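Local coordinates for protein exotoxin 6 (Staphylococcus aureus subsp. aureus Mu50, PDB 4ZYS) that is a staphylococcal superantigen-like exotoxin, probably secreted to interfere with host defences and possibly able to bind sugars, at residues 21-29 against 41-49; 31-40 against 50-61. All coordinates share one frame; numbering follows the deposited sequence.

Interaction 1: residues 21-29 against 41-49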
loop_
_atom_site.group_PDB
_atom_site.type_symbol
_atom_site.label_atom_id
_atom_site.label_comp_id
_atom_site.label_asym_id
_atom_site.label_seq_id
_atom_site.Cartn_x
_atom_site.Cartn_y
_atom_site.Cartn_z
ATOM N N VAL A 21 -5.913 -5.362 -7.852
ATOM C CA VAL A 21 -5.368 -5.735 -6.552
ATOM C C VAL A 21 -6.019 -7.034 -6.007
ATOM O O VAL A 21 -7.201 -7.261 -6.197
ATOM C CB VAL A 21 -5.544 -4.521 -5.602
ATOM C CG1 VAL A 21 -5.764 -4.945 -4.159
ATOM C CG2 VAL A 21 -4.342 -3.586 -5.720
ATOM N N LEU A 22 -5.226 -7.874 -5.337
ATOM C CA LEU A 22 -5.710 -9.078 -4.690
ATOM C C LEU A 22 -5.505 -8.903 -3.201
ATOM O O LEU A 22 -4.369 -8.850 -2.747
ATOM C CB LEU A 22 -5.000 -10.339 -5.232
ATOM C CG LEU A 22 -5.391 -11.680 -4.588
ATOM C CD1 LEU A 22 -6.923 -11.910 -4.659
ATOM C CD2 LEU A 22 -4.598 -12.863 -5.212
ATOM N N GLU A 23 -6.589 -8.713 -2.445
ATOM C CA GLU A 23 -6.460 -8.548 -1.008
ATOM C C GLU A 23 -7.350 -9.524 -0.273
ATOM O O GLU A 23 -8.475 -9.762 -0.693
ATOM C CB GLU A 23 -6.709 -7.102 -0.526
ATOM C CG GLU A 23 -7.926 -6.376 -1.065
ATOM C CD GLU A 23 -8.343 -5.178 -0.228
ATOM O OE1 GLU A 23 -7.523 -4.717 0.598
ATOM O OE2 GLU A 23 -9.490 -4.703 -0.394
ATOM N N ARG A 24 -6.811 -10.140 0.788
ATOM C CA ARG A 24 -7.528 -11.087 1.635
ATOM C C ARG A 24 -7.058 -10.967 3.057
ATOM O O ARG A 24 -5.863 -10.779 3.306
ATOM C CB ARG A 24 -7.352 -12.547 1.172
ATOM C CG ARG A 24 -8.063 -12.958 -0.101
ATOM C CD ARG A 24 -9.589 -12.990 -0.069
ATOM N NE ARG A 24 -10.112 -13.441 -1.364
ATOM C CZ ARG A 24 -10.277 -12.658 -2.428
ATOM N NH1 ARG A 24 -9.988 -11.365 -2.363
ATOM N NH2 ARG A 24 -10.749 -13.158 -3.557
ATOM N N LYS A 25 -7.986 -11.137 3.995
ATOM C CA LYS A 25 -7.711 -11.049 5.425
ATOM C C LYS A 25 -7.798 -12.403 6.119
ATOM O O LYS A 25 -8.672 -13.212 5.794
ATOM C CB LYS A 25 -8.684 -10.062 6.096
ATOM C CG LYS A 25 -8.544 -8.641 5.537
ATOM C CD LYS A 25 -9.541 -7.666 6.102
ATOM C CE LYS A 25 -9.341 -6.321 5.438
ATOM N NZ LYS A 25 -10.192 -5.248 6.014
ATOM N N ASN A 26 -6.909 -12.623 7.109
ATOM C CA ASN A 26 -6.839 -13.813 7.961
ATOM C C ASN A 26 -6.583 -15.052 7.111
ATOM O O ASN A 26 -7.441 -15.938 6.998
ATOM C CB ASN A 26 -8.143 -13.950 8.779
ATOM C CG ASN A 26 -8.075 -14.856 9.969
ATOM O OD1 ASN A 26 -7.007 -15.174 10.513
ATOM N ND2 ASN A 26 -9.247 -15.175 10.466
ATOM N N VAL A 27 -5.425 -15.073 6.451
ATOM C CA VAL A 27 -5.066 -16.183 5.573
ATOM C C VAL A 27 -3.753 -16.789 6.062
ATOM O O VAL A 27 -3.221 -16.339 7.083
ATOM C CB VAL A 27 -5.016 -15.772 4.063
ATOM C CG1 VAL A 27 -6.394 -15.334 3.570
ATOM C CG2 VAL A 27 -3.968 -14.681 3.800
ATOM N N THR A 28 -3.268 -17.845 5.366
ATOM C CA THR A 28 -2.014 -18.522 5.668
ATOM C C THR A 28 -0.958 -18.243 4.605
ATOM O O THR A 28 -1.202 -18.381 3.399
ATOM C CB THR A 28 -2.211 -20.031 5.808
ATOM O OG1 THR A 28 -3.149 -20.279 6.853
ATOM C CG2 THR A 28 -0.910 -20.763 6.105
ATOM N N GLY A 29 0.225 -17.917 5.097
ATOM C CA GLY A 29 1.429 -17.741 4.309
ATOM C C GLY A 29 2.570 -18.529 4.927
ATOM O O GLY A 29 2.632 -18.689 6.149
ATOM N N ASP A 41 4.855 -17.223 0.787
ATOM C CA ASP A 41 3.990 -17.807 -0.249
ATOM C C ASP A 41 2.567 -17.886 0.268
ATOM O O ASP A 41 2.369 -18.294 1.403
ATOM C CB ASP A 41 4.464 -19.219 -0.651
ATOM C CG ASP A 41 5.682 -19.288 -1.535
ATOM O OD1 ASP A 41 6.109 -18.229 -2.053
ATOM O OD2 ASP A 41 6.255 -20.389 -1.658
ATOM N N VAL A 42 1.586 -17.497 -0.549
ATOM C CA VAL A 42 0.185 -17.488 -0.175
ATOM C C VAL A 42 -0.633 -18.049 -1.328
ATOM O O VAL A 42 -0.349 -17.728 -2.493
ATOM C CB VAL A 42 -0.321 -16.052 0.202
ATOM C CG1 VAL A 42 -1.689 -16.094 0.881
ATOM C CG2 VAL A 42 0.662 -15.307 1.098
ATOM N N ILE A 43 -1.690 -18.829 -1.003
ATOM C CA ILE A 43 -2.700 -19.289 -1.967
ATOM C C ILE A 43 -3.996 -18.536 -1.653
ATOM O O ILE A 43 -4.455 -18.552 -0.514
ATOM C CB ILE A 43 -2.904 -20.833 -2.023
ATOM C CG1 ILE A 43 -1.775 -21.486 -2.840
ATOM C CG2 ILE A 43 -4.268 -21.193 -2.639
ATOM C CD1 ILE A 43 -1.679 -22.993 -2.792
ATOM N N VAL A 44 -4.521 -17.813 -2.634
ATOM C CA VAL A 44 -5.802 -17.092 -2.574
ATOM C C VAL A 44 -6.604 -17.609 -3.755
ATOM O O VAL A 44 -6.105 -17.510 -4.857
ATOM C CB VAL A 44 -5.660 -15.527 -2.600
ATOM C CG1 VAL A 44 -7.038 -14.868 -2.698
ATOM C CG2 VAL A 44 -4.893 -14.999 -1.378
ATOM N N ASP A 45 -7.803 -18.211 -3.551
ATOM C CA ASP A 45 -8.658 -18.725 -4.640
ATOM C C ASP A 45 -7.876 -19.554 -5.678
ATOM O O ASP A 45 -8.013 -19.304 -6.877
ATOM C CB ASP A 45 -9.367 -17.561 -5.364
ATOM C CG ASP A 45 -10.226 -16.664 -4.514
ATOM O OD1 ASP A 45 -10.878 -17.179 -3.569
ATOM O OD2 ASP A 45 -10.321 -15.465 -4.841
ATOM N N ASN A 46 -7.017 -20.490 -5.221
ATOM C CA ASN A 46 -6.174 -21.360 -6.055
ATOM C C ASN A 46 -5.145 -20.566 -6.938
ATOM O O ASN A 46 -4.593 -21.132 -7.895
ATOM C CB ASN A 46 -7.020 -22.316 -6.908
ATOM C CG ASN A 46 -8.167 -22.967 -6.149
ATOM O OD1 ASN A 46 -9.345 -22.799 -6.485
ATOM N ND2 ASN A 46 -7.850 -23.757 -5.132
ATOM N N GLN A 47 -4.881 -19.282 -6.575
ATOM C CA GLN A 47 -3.910 -18.396 -7.222
ATOM C C GLN A 47 -2.675 -18.301 -6.327
ATOM O O GLN A 47 -2.792 -17.975 -5.140
ATOM C CB GLN A 47 -4.501 -16.978 -7.494
ATOM C CG GLN A 47 -5.906 -16.919 -8.131
ATOM C CD GLN A 47 -6.039 -17.746 -9.388
ATOM O OE1 GLN A 47 -5.448 -17.450 -10.426
ATOM N NE2 GLN A 47 -6.770 -18.839 -9.295
ATOM N N TYR A 48 -1.512 -18.596 -6.876
ATOM C CA TYR A 48 -0.270 -18.547 -6.133
ATOM C C TYR A 48 0.424 -17.195 -6.193
ATOM O O TYR A 48 0.605 -16.634 -7.278
ATOM C CB TYR A 48 0.678 -19.596 -6.671
ATOM C CG TYR A 48 1.517 -20.211 -5.585
ATOM C CD1 TYR A 48 1.071 -21.326 -4.882
ATOM C CD2 TYR A 48 2.754 -19.684 -5.253
ATOM C CE1 TYR A 48 1.835 -21.901 -3.873
ATOM C CE2 TYR A 48 3.539 -20.261 -4.256
ATOM C CZ TYR A 48 3.079 -21.380 -3.575
ATOM O OH TYR A 48 3.824 -21.980 -2.583
ATOM N N SER A 49 0.854 -16.703 -5.019
ATOM C CA SER A 49 1.618 -15.471 -4.917
ATOM C C SER A 49 2.851 -15.678 -4.070
ATOM O O SER A 49 2.780 -16.277 -2.998
ATOM C CB SER A 49 0.787 -14.330 -4.335
ATOM O OG SER A 49 -0.270 -14.008 -5.214
HETATM O O HOH W 1 -2.937 -19.587 1.575
#

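Interaction 2: residues 31-40 against 50-61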
loop_
_atom_site.group_PDB
_atom_site.type_symbol
_atom_site.label_atom_id
_atom_site.label_comp_id
_atom_site.label_asym_id
_atom_site.label_seq_id
_atom_site.Cartn_x
_atom_site.Cartn_y
_atom_site.Cartn_z
ATOM N N LYS A 31 6.494 -18.484 5.274
ATOM C CA LYS A 31 7.669 -17.618 5.210
ATOM C C LYS A 31 8.942 -18.455 5.062
ATOM O O LYS A 31 9.063 -19.512 5.698
ATOM C CB LYS A 31 7.726 -16.759 6.478
ATOM C CG LYS A 31 8.619 -15.532 6.360
ATOM C CD LYS A 31 9.894 -15.701 7.134
ATOM C CE LYS A 31 10.855 -14.578 6.906
ATOM N NZ LYS A 31 12.150 -14.863 7.573
ATOM N N TYR A 32 9.882 -17.995 4.218
ATOM C CA TYR A 32 11.163 -18.699 3.995
ATOM C C TYR A 32 12.232 -17.725 3.499
ATOM O O TYR A 32 11.933 -16.584 3.153
ATOM C CB TYR A 32 11.017 -19.891 3.002
ATOM C CG TYR A 32 10.478 -19.493 1.638
ATOM C CD1 TYR A 32 9.110 -19.371 1.418
ATOM C CD2 TYR A 32 11.341 -19.172 0.589
ATOM C CE1 TYR A 32 8.612 -18.931 0.198
ATOM C CE2 TYR A 32 10.852 -18.715 -0.636
ATOM C CZ TYR A 32 9.481 -18.632 -0.837
ATOM O OH TYR A 32 8.939 -18.223 -2.038
ATOM N N THR A 33 13.477 -18.195 3.475
ATOM C CA THR A 33 14.619 -17.459 2.956
ATOM C C THR A 33 15.171 -18.254 1.787
ATOM O O THR A 33 15.403 -19.456 1.900
ATOM C CB THR A 33 15.665 -17.180 4.032
ATOM O OG1 THR A 33 15.020 -16.636 5.179
ATOM C CG2 THR A 33 16.748 -16.231 3.546
ATOM N N GLU A 34 15.335 -17.573 0.661
ATOM C CA GLU A 34 15.830 -18.111 -0.600
ATOM C C GLU A 34 16.953 -17.212 -1.112
ATOM O O GLU A 34 16.712 -16.034 -1.390
ATOM C CB GLU A 34 14.674 -18.187 -1.610
ATOM C CG GLU A 34 15.046 -18.704 -2.986
ATOM C CD GLU A 34 15.117 -20.209 -3.032
ATOM O OE1 GLU A 34 14.046 -20.846 -3.155
ATOM O OE2 GLU A 34 16.240 -20.754 -2.928
ATOM N N LYS A 35 18.178 -17.770 -1.212
ATOM C CA LYS A 35 19.410 -17.099 -1.658
ATOM C C LYS A 35 19.590 -15.764 -0.898
ATOM O O LYS A 35 19.753 -14.698 -1.508
ATOM C CB LYS A 35 19.416 -16.908 -3.191
ATOM C CG LYS A 35 19.511 -18.220 -3.984
ATOM C CD LYS A 35 18.950 -18.084 -5.393
ATOM C CE LYS A 35 19.283 -19.282 -6.248
ATOM N NZ LYS A 35 18.978 -19.042 -7.685
ATOM N N GLY A 36 19.485 -15.851 0.430
ATOM C CA GLY A 36 19.631 -14.727 1.350
ATOM C C GLY A 36 18.507 -13.713 1.375
ATOM O O GLY A 36 18.647 -12.666 2.026
ATOM N N LYS A 37 17.376 -14.005 0.699
ATOM C CA LYS A 37 16.239 -13.076 0.628
ATOM C C LYS A 37 14.953 -13.687 1.215
ATOM O O LYS A 37 14.652 -14.847 0.944
ATOM C CB LYS A 37 16.001 -12.624 -0.829
ATOM C CG LYS A 37 17.035 -11.632 -1.345
ATOM C CD LYS A 37 17.083 -11.625 -2.876
ATOM C CE LYS A 37 18.204 -10.776 -3.444
ATOM N NZ LYS A 37 19.551 -11.385 -3.242
ATOM N N ASP A 38 14.192 -12.890 1.995
ATOM C CA ASP A 38 12.941 -13.342 2.630
ATOM C C ASP A 38 11.693 -13.152 1.756
ATOM O O ASP A 38 11.528 -12.114 1.113
ATOM C CB ASP A 38 12.731 -12.661 3.979
ATOM C CG ASP A 38 13.667 -13.144 5.074
ATOM O OD1 ASP A 38 14.622 -13.899 4.758
ATOM O OD2 ASP A 38 13.460 -12.756 6.242
ATOM N N TYR A 39 10.826 -14.194 1.753
ATOM C CA TYR A 39 9.568 -14.328 0.995
ATOM C C TYR A 39 8.497 -15.009 1.819
ATOM O O TYR A 39 8.817 -15.745 2.735
ATOM C CB TYR A 39 9.767 -15.174 -0.293
ATOM C CG TYR A 39 10.855 -14.680 -1.206
ATOM C CD1 TYR A 39 10.619 -13.652 -2.110
ATOM C CD2 TYR A 39 12.121 -15.253 -1.186
ATOM C CE1 TYR A 39 11.628 -13.175 -2.944
ATOM C CE2 TYR A 39 13.132 -14.806 -2.041
ATOM C CZ TYR A 39 12.881 -13.763 -2.917
ATOM O OH TYR A 39 13.870 -13.301 -3.750
ATOM N N ILE A 40 7.238 -14.822 1.445
ATOM C CA ILE A 40 6.083 -15.490 2.024
ATOM C C ILE A 40 5.198 -15.918 0.845
ATOM O O ILE A 40 4.906 -15.097 -0.028
ATOM C CB ILE A 40 5.332 -14.660 3.125
ATOM C CG1 ILE A 40 4.215 -15.462 3.797
ATOM C CG2 ILE A 40 4.808 -13.300 2.645
ATOM C CD1 ILE A 40 4.050 -15.160 5.354
ATOM N N GLN A 50 3.979 -15.150 -4.550
ATOM C CA GLN A 50 5.250 -15.125 -3.841
ATOM C C GLN A 50 5.452 -13.676 -3.501
ATOM O O GLN A 50 5.452 -12.844 -4.405
ATOM C CB GLN A 50 6.411 -15.704 -4.679
ATOM C CG GLN A 50 7.712 -15.768 -3.898
ATOM C CD GLN A 50 8.946 -15.787 -4.780
ATOM O OE1 GLN A 50 9.215 -14.844 -5.532
ATOM N NE2 GLN A 50 9.790 -16.809 -4.622
ATOM N N ILE A 51 5.545 -13.359 -2.216
ATOM C CA ILE A 51 5.664 -11.979 -1.783
ATOM C C ILE A 51 7.025 -11.728 -1.143
ATOM O O ILE A 51 7.370 -12.377 -0.154
ATOM C CB ILE A 51 4.523 -11.598 -0.786
ATOM C CG1 ILE A 51 3.117 -12.032 -1.277
ATOM C CG2 ILE A 51 4.576 -10.103 -0.434
ATOM C CD1 ILE A 51 1.986 -12.023 -0.176
ATOM N N SER A 52 7.756 -10.726 -1.655
ATOM C CA SER A 52 9.023 -10.300 -1.055
ATOM C C SER A 52 8.781 -9.543 0.241
ATOM O O SER A 52 7.975 -8.607 0.278
ATOM C CB SER A 52 9.800 -9.405 -2.011
ATOM O OG SER A 52 10.339 -10.184 -3.059
ATOM N N LEU A 53 9.483 -9.958 1.290
ATOM C CA LEU A 53 9.532 -9.322 2.605
ATOM C C LEU A 53 10.886 -8.639 2.664
ATOM O O LEU A 53 11.889 -9.208 3.120
ATOM C CB LEU A 53 9.332 -10.329 3.752
ATOM C CG LEU A 53 8.074 -11.185 3.745
ATOM C CD1 LEU A 53 8.173 -12.254 4.803
ATOM C CD2 LEU A 53 6.818 -10.332 3.987
ATOM N N VAL A 54 10.927 -7.451 2.091
ATOM C CA VAL A 54 12.146 -6.663 2.009
ATOM C C VAL A 54 11.939 -5.433 2.912
ATOM O O VAL A 54 10.880 -4.817 2.878
ATOM C CB VAL A 54 12.501 -6.361 0.524
ATOM C CG1 VAL A 54 11.668 -5.225 -0.076
ATOM C CG2 VAL A 54 13.996 -6.132 0.341
ATOM N N GLY A 55 12.887 -5.183 3.803
ATOM C CA GLY A 55 12.771 -4.082 4.749
ATOM C C GLY A 55 12.484 -4.532 6.167
ATOM O O GLY A 55 13.176 -5.409 6.692
ATOM N N SER A 56 11.464 -3.931 6.797
ATOM C CA SER A 56 11.106 -4.200 8.189
ATOM C C SER A 56 10.381 -5.546 8.345
ATOM O O SER A 56 10.703 -6.313 9.263
ATOM C CB SER A 56 10.243 -3.068 8.747
ATOM O OG SER A 56 8.880 -3.232 8.393
ATOM N N ASP A 57 9.408 -5.817 7.432
ATOM C CA ASP A 57 8.544 -7.004 7.366
ATOM C C ASP A 57 9.343 -8.313 7.334
ATOM O O ASP A 57 8.796 -9.377 7.636
ATOM C CB ASP A 57 7.581 -6.921 6.165
ATOM C CG ASP A 57 8.180 -6.727 4.767
ATOM O OD1 ASP A 57 9.358 -6.301 4.666
ATOM O OD2 ASP A 57 7.454 -6.954 3.777
ATOM N N LYS A 58 10.646 -8.200 7.048
ATOM C CA LYS A 58 11.646 -9.263 7.003
ATOM C C LYS A 58 11.728 -10.041 8.340
ATOM O O LYS A 58 11.847 -11.277 8.329
ATOM C CB LYS A 58 13.011 -8.627 6.686
ATOM C CG LYS A 58 14.004 -9.551 6.023
ATOM C CD LYS A 58 15.311 -8.851 5.773
ATOM C CE LYS A 58 16.394 -9.852 5.482
ATOM N NZ LYS A 58 17.697 -9.195 5.193
ATOM N N ASP A 59 11.631 -9.329 9.477
ATOM C CA ASP A 59 11.761 -9.949 10.797
ATOM C C ASP A 59 10.423 -9.994 11.579
ATOM O O ASP A 59 10.387 -10.504 12.699
ATOM C CB ASP A 59 12.853 -9.204 11.592
ATOM C CG ASP A 59 14.172 -9.074 10.827
ATOM O OD1 ASP A 59 14.739 -10.122 10.430
ATOM O OD2 ASP A 59 14.627 -7.918 10.608
ATOM N N LYS A 60 9.328 -9.525 10.956
ATOM C CA LYS A 60 7.978 -9.478 11.545
ATOM C C LYS A 60 7.295 -10.858 11.591
ATOM O O LYS A 60 6.482 -11.120 12.482
ATOM C CB LYS A 60 7.106 -8.520 10.717
ATOM C CG LYS A 60 5.862 -8.013 11.415
ATOM C CD LYS A 60 5.293 -6.836 10.643
ATOM C CE LYS A 60 3.818 -6.688 10.855
ATOM N NZ LYS A 60 3.326 -5.467 10.185
ATOM N N PHE A 61 7.596 -11.713 10.601
ATOM C CA PHE A 61 6.956 -13.014 10.477
ATOM C C PHE A 61 7.926 -14.122 10.807
ATOM O O PHE A 61 9.114 -14.038 10.475
ATOM C CB PHE A 61 6.343 -13.190 9.063
ATOM C CG PHE A 61 5.456 -12.012 8.718
ATOM C CD1 PHE A 61 4.161 -11.925 9.225
ATOM C CD2 PHE A 61 5.955 -10.936 7.991
ATOM C CE1 PHE A 61 3.375 -10.784 8.998
ATOM C CE2 PHE A 61 5.181 -9.796 7.782
ATOM C CZ PHE A 61 3.887 -9.735 8.273
HETATM O O HOH W 2 12.858 -10.351 -0.790
#

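Interaction 1: residues 21-29 against 41-49
Asp45 OD2 receives NH2 of Arg24 at 2.7 Å, a salt bridge whose hydrogen bond is weak because the N-H...O angle is only 129°. Guanidinium and carboxylate planes stand 60° apart, so the pairing is not a flat, two-pronged one. A second bond fixes the guanidinium: NH1 turns back to donate to Glu23 O at 2.8 Å, an acceptor that lies near the guanidinium plane. The bend at chi2 (-67°) folds the Arg24 chain, and Val44 CG1 lies over one guanidinium face while touching Arg24 CG at 3.4 Å. The same methyl meets CD1 of Leu22 at 3.6 Å, the two side chains reaching tip to tip. Farther along, Val27 CG2 packs across Val42 CG1 at 4.0 Å. A water bridges the backbones there, donating to Thr28 O at 2.8 Å and accepting from Ile43 N at 3.0 Å, where a direct Thr28 O to Ile43 N bond would be too long at 4.5 Å. Val44 opens the type I' turn to Gln47 in the OB-fold domain. The chain turns a corner at Lys25 and Asn26, and both arms of 21-29 bond to strand 69-74, Leu22 with Ile73 and Val27 with Ile69, while hairpin 41-49 packs against them.

Interaction 2: residues 31-40 against 50-61
The Tyr39 ring carries the side-chain amide of Gln50 over one face, the two planes only 16° apart and stacked, with NE2 offset toward the rim. The frame is an antiparallel beta hairpin of the OB-fold domain, strands 37-44 and 47-52. Ile51 O lies at the edge of the Tyr39 ring, and Ser52 OG approaches CE1 obliquely at 3.3 Å. Around the Tyr32 ring, Tyr39 O sits above one face while Gln50 NE2 comes in near the plane at the edge and donates to OH at 3.1 Å. The hydroxyl lies close to the amide plane of Gln50, and the N-H...O angle is 149°. Gln50 is extended, with CG opposite the backbone N (chi1 -176°), which brings the amide over the Tyr39 ring and to the hydroxyl edge of Tyr32; Tyr32 OH is also hydrogen-bonded to Asp41 OD1.

Ile40 and Ile51 form a hydrogen-bonded pair, and Tyr39 with Ser52 is the adjoining non-hydrogen-bonded pair, placing the tyrosine on the same sheet face as the serine. On the other face Ile40 CG2 touches Ile51 CB and also Leu53 CD2, each at 3.8 Å. Phe61 lies farther along this side, against Val90 and Ile69.

Next along the chain, Leu53 N bonds to Asp38 O at 3.0 Å, arriving above the carbonyl plane. Lys58 crosses the Asp38 side chain at about a right angle, its CG 3.3 Å from Asp38 OD2. The carboxylate is held from within its own hairpin: Thr33 OG1 donates to OD1, and Lys31 NZ reaches OD2 at 2.8 Å from above the carboxylate plane, a salt bridge.

Interactions 1 and 2 have centres about 16 Å apart and share strands 27-34, 37-44 and 47-52, consecutive along the chain and neighbours in the OB-fold sheet. Their segments alternate in sequence: 21-29, 31-40, 41-49, then 50-61. Each strand of this meander therefore serves interaction 1 near one end and interaction 2 near the other. They meet where Gly29 CA lies 3.6 Å from Ile40 CG1, and where Val42 CG2 packs on Ile51 CD1 at 3.8 Å. Interaction 1 ties the meander to strand 21-24 round the corner, whereas interaction 2 closes it against the 53-61 loop, so together they span the length of these strands.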